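Local coordinates for protein ribonucleoside-diphosphate reductase small chain 2 (Saccharomyces cerevisiae, PDB 1JK0) that serves as a small-subunit partner in ribonucleotide reductase, which makes deoxyribonucleotides for DNA synthesis, and is required for its sister small chain to fold, at residues B[32-37]-B[110-115]; B[43-48]-B[224-229]. All coordinates share one frame; numbering follows the deposited sequence.

Contact 1. Residues B[32-37]-B[110-115]; sequences SRRFVM and NPEGKS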
loop_
_atom_site.group_PDB
_atom_site.type_symbol
_atom_site.label_atom_id
_atom_site.label_comp_id
_atom_site.label_asym_id
_atom_site.label_seq_id
_atom_site.Cartn_x
_atom_site.Cartn_y
_atom_site.Cartn_z
ATOM N N SER B 32 -19.851 0.641 2.462
ATOM C CA SER B 32 -20.033 -0.759 2.841
ATOM C C SER B 32 -20.866 -1.580 1.854
ATOM O O SER B 32 -21.647 -1.030 1.074
ATOM C CB SER B 32 -20.680 -0.827 4.234
ATOM O OG SER B 32 -20.952 -2.161 4.634
ATOM N N ARG B 33 -20.682 -2.900 1.900
ATOM C CA ARG B 33 -21.404 -3.855 1.057
ATOM C C ARG B 33 -20.953 -3.941 -0.405
ATOM O O ARG B 33 -21.436 -4.808 -1.137
ATOM C CB ARG B 33 -22.912 -3.565 1.102
ATOM C CG ARG B 33 -23.805 -4.775 0.810
ATOM C CD ARG B 33 -23.631 -5.828 1.897
ATOM N NE ARG B 33 -24.416 -7.033 1.657
ATOM C CZ ARG B 33 -24.261 -8.162 2.344
ATOM N NH1 ARG B 33 -23.349 -8.229 3.309
ATOM N NH2 ARG B 33 -25.010 -9.223 2.064
ATOM N N ARG B 34 -20.048 -3.058 -0.839
ATOM C CA ARG B 34 -19.566 -3.099 -2.224
ATOM C C ARG B 34 -18.336 -4.010 -2.354
ATOM O O ARG B 34 -17.197 -3.556 -2.315
ATOM C CB ARG B 34 -19.240 -1.687 -2.741
ATOM C CG ARG B 34 -18.495 -1.699 -4.073
ATOM C CD ARG B 34 -18.788 -0.506 -4.975
ATOM N NE ARG B 34 -18.213 0.755 -4.517
ATOM C CZ ARG B 34 -17.384 1.514 -5.232
ATOM N NH1 ARG B 34 -16.995 1.151 -6.458
ATOM N NH2 ARG B 34 -16.977 2.672 -4.724
ATOM N N PHE B 35 -18.582 -5.304 -2.520
ATOM C CA PHE B 35 -17.506 -6.281 -2.628
ATOM C C PHE B 35 -16.712 -6.097 -3.902
ATOM O O PHE B 35 -15.518 -5.815 -3.874
ATOM C CB PHE B 35 -18.095 -7.682 -2.573
ATOM C CG PHE B 35 -19.050 -7.876 -1.437
ATOM C CD1 PHE B 35 -20.418 -8.000 -1.671
ATOM C CD2 PHE B 35 -18.586 -7.884 -0.124
ATOM C CE1 PHE B 35 -21.314 -8.127 -0.610
ATOM C CE2 PHE B 35 -19.468 -8.009 0.940
ATOM C CZ PHE B 35 -20.838 -8.131 0.697
ATOM N N VAL B 36 -17.385 -6.289 -5.023
ATOM C CA VAL B 36 -16.758 -6.106 -6.313
ATOM C C VAL B 36 -16.673 -4.592 -6.442
ATOM O O VAL B 36 -17.553 -3.872 -5.978
ATOM C CB VAL B 36 -17.643 -6.689 -7.421
ATOM C CG1 VAL B 36 -17.001 -6.470 -8.784
ATOM C CG2 VAL B 36 -17.866 -8.158 -7.160
ATOM N N MET B 37 -15.624 -4.088 -7.062
ATOM C CA MET B 37 -15.507 -2.654 -7.164
ATOM C C MET B 37 -15.551 -2.122 -8.573
ATOM O O MET B 37 -15.570 -0.908 -8.768
ATOM C CB MET B 37 -14.203 -2.214 -6.518
ATOM C CG MET B 37 -12.988 -2.558 -7.328
ATOM S SD MET B 37 -12.232 -1.079 -7.990
ATOM C CE MET B 37 -10.666 -1.114 -7.160
ATOM N N ASN B 110 -13.745 5.088 -0.013
ATOM C CA ASN B 110 -13.982 4.356 -1.254
ATOM C C ASN B 110 -12.681 3.894 -1.919
ATOM O O ASN B 110 -11.630 4.533 -1.787
ATOM C CB ASN B 110 -14.851 5.156 -2.230
ATOM C CG ASN B 110 -14.236 6.463 -2.633
ATOM O OD1 ASN B 110 -14.428 7.476 -1.967
ATOM N ND2 ASN B 110 -13.484 6.457 -3.731
ATOM N N PRO B 111 -12.743 2.766 -2.651
ATOM C CA PRO B 111 -11.601 2.166 -3.348
ATOM C C PRO B 111 -10.973 3.121 -4.342
ATOM O O PRO B 111 -9.754 3.144 -4.513
ATOM C CB PRO B 111 -12.209 0.960 -4.057
ATOM C CG PRO B 111 -13.566 0.771 -3.401
ATOM C CD PRO B 111 -14.002 2.154 -3.106
ATOM N N GLU B 112 -11.809 3.903 -5.013
ATOM C CA GLU B 112 -11.307 4.846 -5.994
ATOM C C GLU B 112 -10.317 5.815 -5.323
ATOM O O GLU B 112 -9.139 5.842 -5.679
ATOM C CB GLU B 112 -12.480 5.598 -6.650
ATOM C CG GLU B 112 -13.406 4.736 -7.557
ATOM C CD GLU B 112 -14.689 4.217 -6.860
ATOM O OE1 GLU B 112 -15.671 3.908 -7.585
ATOM O OE2 GLU B 112 -14.713 4.099 -5.604
ATOM N N GLY B 113 -10.786 6.578 -4.332
ATOM C CA GLY B 113 -9.929 7.530 -3.633
ATOM C C GLY B 113 -8.701 6.956 -2.942
ATOM O O GLY B 113 -7.593 7.491 -3.067
ATOM N N LYS B 114 -8.869 5.869 -2.205
ATOM C CA LYS B 114 -7.727 5.285 -1.517
ATOM C C LYS B 114 -6.680 4.785 -2.499
ATOM O O LYS B 114 -5.503 4.714 -2.171
ATOM C CB LYS B 114 -8.175 4.148 -0.609
ATOM C CG LYS B 114 -9.049 4.586 0.525
ATOM C CD LYS B 114 -9.632 3.377 1.239
ATOM C CE LYS B 114 -10.788 3.787 2.138
ATOM N NZ LYS B 114 -10.351 4.666 3.258
ATOM N N SER B 115 -7.096 4.422 -3.702
ATOM C CA SER B 115 -6.124 3.973 -4.686
ATOM C C SER B 115 -5.275 5.169 -5.108
ATOM O O SER B 115 -4.046 5.067 -5.228
ATOM C CB SER B 115 -6.829 3.378 -5.901
ATOM O OG SER B 115 -7.605 2.265 -5.500
#
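R34 reaches out of the loop 32-37 and grips E112 end-on, one nitrogen to each carboxylate oxygen. NH2 donates to OE2 of E112 at 2.8 Å, using the syn lone pair, while the NH1 bond to OE1 is longer, 3.3 Å, and comes from above the carboxylate plane. The two planes stand 47° apart, so the pairing is twisted. P111 lies over one face of the guanidinium with its CG, offset toward the rim, and its CD is 3.4 Å from R34 NH2. All this happens at the first turn of helix 111-138, a long helix of the ferritin-like bundle, with N110 at its N-cap position. N110 ND2 also donates to E112 OE2, at 3.3 Å, and OE1 takes the backbone N-H groups of K41 and Y42, so the buried carboxylate has partners at both oxygens. A lysine in place of E112 would probably leave R34 without its counter-charge and those two amides without their acceptor. Between the two segments M37 adds a single apolar contact: bends at chi2 (111°) and chi3 bring CE alongside P111, 4.0 Å from its CB. The loose side is the loop's start, where S32 and R33 are exposed and poorly ordered; F35 and V36 pack on the chain of another protein.

Contact 2. Residues B[43-48]-B[224-229]; sequences HEIWAA and TDFSCL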
loop_
_atom_site.group_PDB
_atom_site.type_symbol
_atom_site.label_atom_id
_atom_site.label_comp_id
_atom_site.label_asym_id
_atom_site.label_seq_id
_atom_site.Cartn_x
_atom_site.Cartn_y
_atom_site.Cartn_z
ATOM N N HIS B 43 -16.440 7.880 -10.849
ATOM C CA HIS B 43 -15.766 8.018 -12.134
ATOM C C HIS B 43 -14.676 9.068 -12.169
ATOM O O HIS B 43 -13.604 8.846 -12.716
ATOM C CB HIS B 43 -16.797 8.302 -13.219
ATOM C CG HIS B 43 -17.848 7.244 -13.336
ATOM N ND1 HIS B 43 -17.554 5.938 -13.659
ATOM C CD2 HIS B 43 -19.186 7.288 -13.135
ATOM C CE1 HIS B 43 -18.663 5.221 -13.647
ATOM N NE2 HIS B 43 -19.669 6.018 -13.334
ATOM N N GLU B 44 -14.971 10.214 -11.581
ATOM C CA GLU B 44 -14.049 11.339 -11.527
ATOM C C GLU B 44 -12.741 11.033 -10.808
ATOM O O GLU B 44 -11.674 11.163 -11.409
ATOM C CB GLU B 44 -14.729 12.546 -10.863
ATOM C CG GLU B 44 -16.116 12.265 -10.227
ATOM C CD GLU B 44 -16.107 11.264 -9.065
ATOM O OE1 GLU B 44 -16.641 11.584 -7.993
ATOM O OE2 GLU B 44 -15.578 10.158 -9.212
ATOM N N ILE B 45 -12.799 10.634 -9.535
ATOM C CA ILE B 45 -11.552 10.345 -8.830
ATOM C C ILE B 45 -10.835 9.153 -9.461
ATOM O O ILE B 45 -9.603 9.122 -9.469
ATOM C CB ILE B 45 -11.748 10.106 -7.294
ATOM C CG1 ILE B 45 -12.574 8.863 -7.049
ATOM C CG2 ILE B 45 -12.458 11.289 -6.653
ATOM C CD1 ILE B 45 -12.973 8.709 -5.595
ATOM N N TRP B 46 -11.596 8.203 -10.017
ATOM C CA TRP B 46 -11.006 7.012 -10.663
ATOM C C TRP B 46 -10.171 7.423 -11.875
ATOM O O TRP B 46 -9.048 6.941 -12.057
ATOM C CB TRP B 46 -12.105 6.019 -11.098
ATOM C CG TRP B 46 -11.648 4.645 -11.638
ATOM C CD1 TRP B 46 -11.996 4.086 -12.852
ATOM C CD2 TRP B 46 -10.917 3.623 -10.939
ATOM N NE1 TRP B 46 -11.542 2.788 -12.939
ATOM C CE2 TRP B 46 -10.877 2.477 -11.782
ATOM C CE3 TRP B 46 -10.302 3.553 -9.686
ATOM C CZ2 TRP B 46 -10.241 1.287 -11.404
ATOM C CZ3 TRP B 46 -9.669 2.354 -9.313
ATOM C CH2 TRP B 46 -9.649 1.245 -10.170
ATOM N N ALA B 47 -10.723 8.307 -12.705
ATOM C CA ALA B 47 -10.013 8.777 -13.887
ATOM C C ALA B 47 -8.795 9.553 -13.404
ATOM O O ALA B 47 -7.763 9.584 -14.074
ATOM C CB ALA B 47 -10.904 9.656 -14.728
ATOM N N ALA B 48 -8.910 10.179 -12.235
ATOM C CA ALA B 48 -7.766 10.909 -11.698
ATOM C C ALA B 48 -6.682 9.893 -11.333
ATOM O O ALA B 48 -5.504 10.107 -11.605
ATOM C CB ALA B 48 -8.168 11.712 -10.473
ATOM N N THR B 224 -2.538 18.186 -6.195
ATOM C CA THR B 224 -3.248 19.360 -5.676
ATOM C C THR B 224 -4.657 19.360 -6.255
ATOM O O THR B 224 -5.635 19.555 -5.534
ATOM C CB THR B 224 -2.537 20.700 -6.035
ATOM O OG1 THR B 224 -1.208 20.712 -5.495
ATOM C CG2 THR B 224 -3.296 21.883 -5.425
ATOM N N ASP B 225 -4.751 19.126 -7.560
ATOM C CA ASP B 225 -6.044 19.058 -8.235
ATOM C C ASP B 225 -6.953 18.056 -7.564
ATOM O O ASP B 225 -8.129 18.317 -7.365
ATOM C CB ASP B 225 -5.895 18.623 -9.686
ATOM C CG ASP B 225 -5.959 19.773 -10.647
ATOM O OD1 ASP B 225 -6.689 20.747 -10.346
ATOM O OD2 ASP B 225 -5.298 19.695 -11.710
ATOM N N PHE B 226 -6.410 16.891 -7.234
ATOM C CA PHE B 226 -7.221 15.857 -6.619
ATOM C C PHE B 226 -7.993 16.415 -5.440
ATOM O O PHE B 226 -9.140 16.027 -5.211
ATOM C CB PHE B 226 -6.374 14.661 -6.168
ATOM C CG PHE B 226 -7.194 13.490 -5.726
ATOM C CD1 PHE B 226 -8.041 12.842 -6.622
ATOM C CD2 PHE B 226 -7.180 13.072 -4.403
ATOM C CE1 PHE B 226 -8.867 11.802 -6.209
ATOM C CE2 PHE B 226 -8.001 12.035 -3.974
ATOM C CZ PHE B 226 -8.849 11.399 -4.887
ATOM N N SER B 227 -7.386 17.329 -4.691
ATOM C CA SER B 227 -8.092 17.894 -3.551
ATOM C C SER B 227 -9.132 18.903 -4.026
ATOM O O SER B 227 -10.139 19.126 -3.361
ATOM C CB SER B 227 -7.106 18.518 -2.566
ATOM O OG SER B 227 -6.259 17.512 -2.017
ATOM N N CYS B 228 -8.902 19.505 -5.189
ATOM C CA CYS B 228 -9.873 20.443 -5.737
ATOM C C CYS B 228 -11.032 19.629 -6.289
ATOM O O CYS B 228 -12.167 20.090 -6.330
ATOM C CB CYS B 228 -9.248 21.287 -6.841
ATOM S SG CYS B 228 -8.178 22.588 -6.209
ATOM N N LEU B 229 -10.730 18.407 -6.710
ATOM C CA LEU B 229 -11.741 17.507 -7.234
ATOM C C LEU B 229 -12.610 16.974 -6.099
ATOM O O LEU B 229 -13.825 16.866 -6.246
ATOM C CB LEU B 229 -11.088 16.337 -7.960
ATOM C CG LEU B 229 -12.053 15.199 -8.277
ATOM C CD1 LEU B 229 -13.201 15.727 -9.101
ATOM C CD2 LEU B 229 -11.316 14.100 -9.010
#
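Two antiparallel helices of the ferritin-like bundle that forms the ribonucleotide reductase small chain pack side by side here: the start of helix 43-54 and the later part of helix 207-232. Over these segments the axes run at 175° and come within 10.6 Å of each other, and the interface is mostly apolar, with no polar bond between the two segments. F226 and L229, one turn apart, both touch I45 and A48. With its CG anti to the backbone N (chi1 -171°), F226 swings its ring toward the neighbouring helix, where I45 meets the ring at its edge, CB lying 3.5 Å from CE1 of F226. The CG2 branch of I45 touches both residues, near F226 CE1 and 3.8 Å from L229 CD2. I45 and L229 cross at about a right angle. A48 offers its CB to both, 4.0 Å from F226 CD1 and near L229 CD2; the CA atoms of A48 and F226 are 7.1 Å apart. Helix 111-138 also packs against this pair: F116 stacks on the F226 ring and Y117 meets it edge-to-face. At the other end of the contact L229 spreads its two methyls over the first turn of helix 43-54. CD2 rests against the backbone, 3.8 Å from I45 CA, while CD1 touches the aliphatic root of the E44 side chain, 3.9 Å from CB.

Overall arrangement
Contact 2 lies closer to the middle of the chain, about 14 Å from its centre, whereas contact 1 sits about 25 Å out, at one end of the bundle. Contact 1, though farther out, is the more buried at its touching residues, and it ties a loop to a helix start through a salt bridge; contact 2 is partly buried and joins two helices through aliphatic and aromatic side chains. Their centres are about 15 Å apart, and I45 links them, packing on N110 and E112 as well as on F226 and L229. Helix 111-138 serves both, receiving the loop 32-37 at its beginning and covering F226 with F116 and Y117 further along.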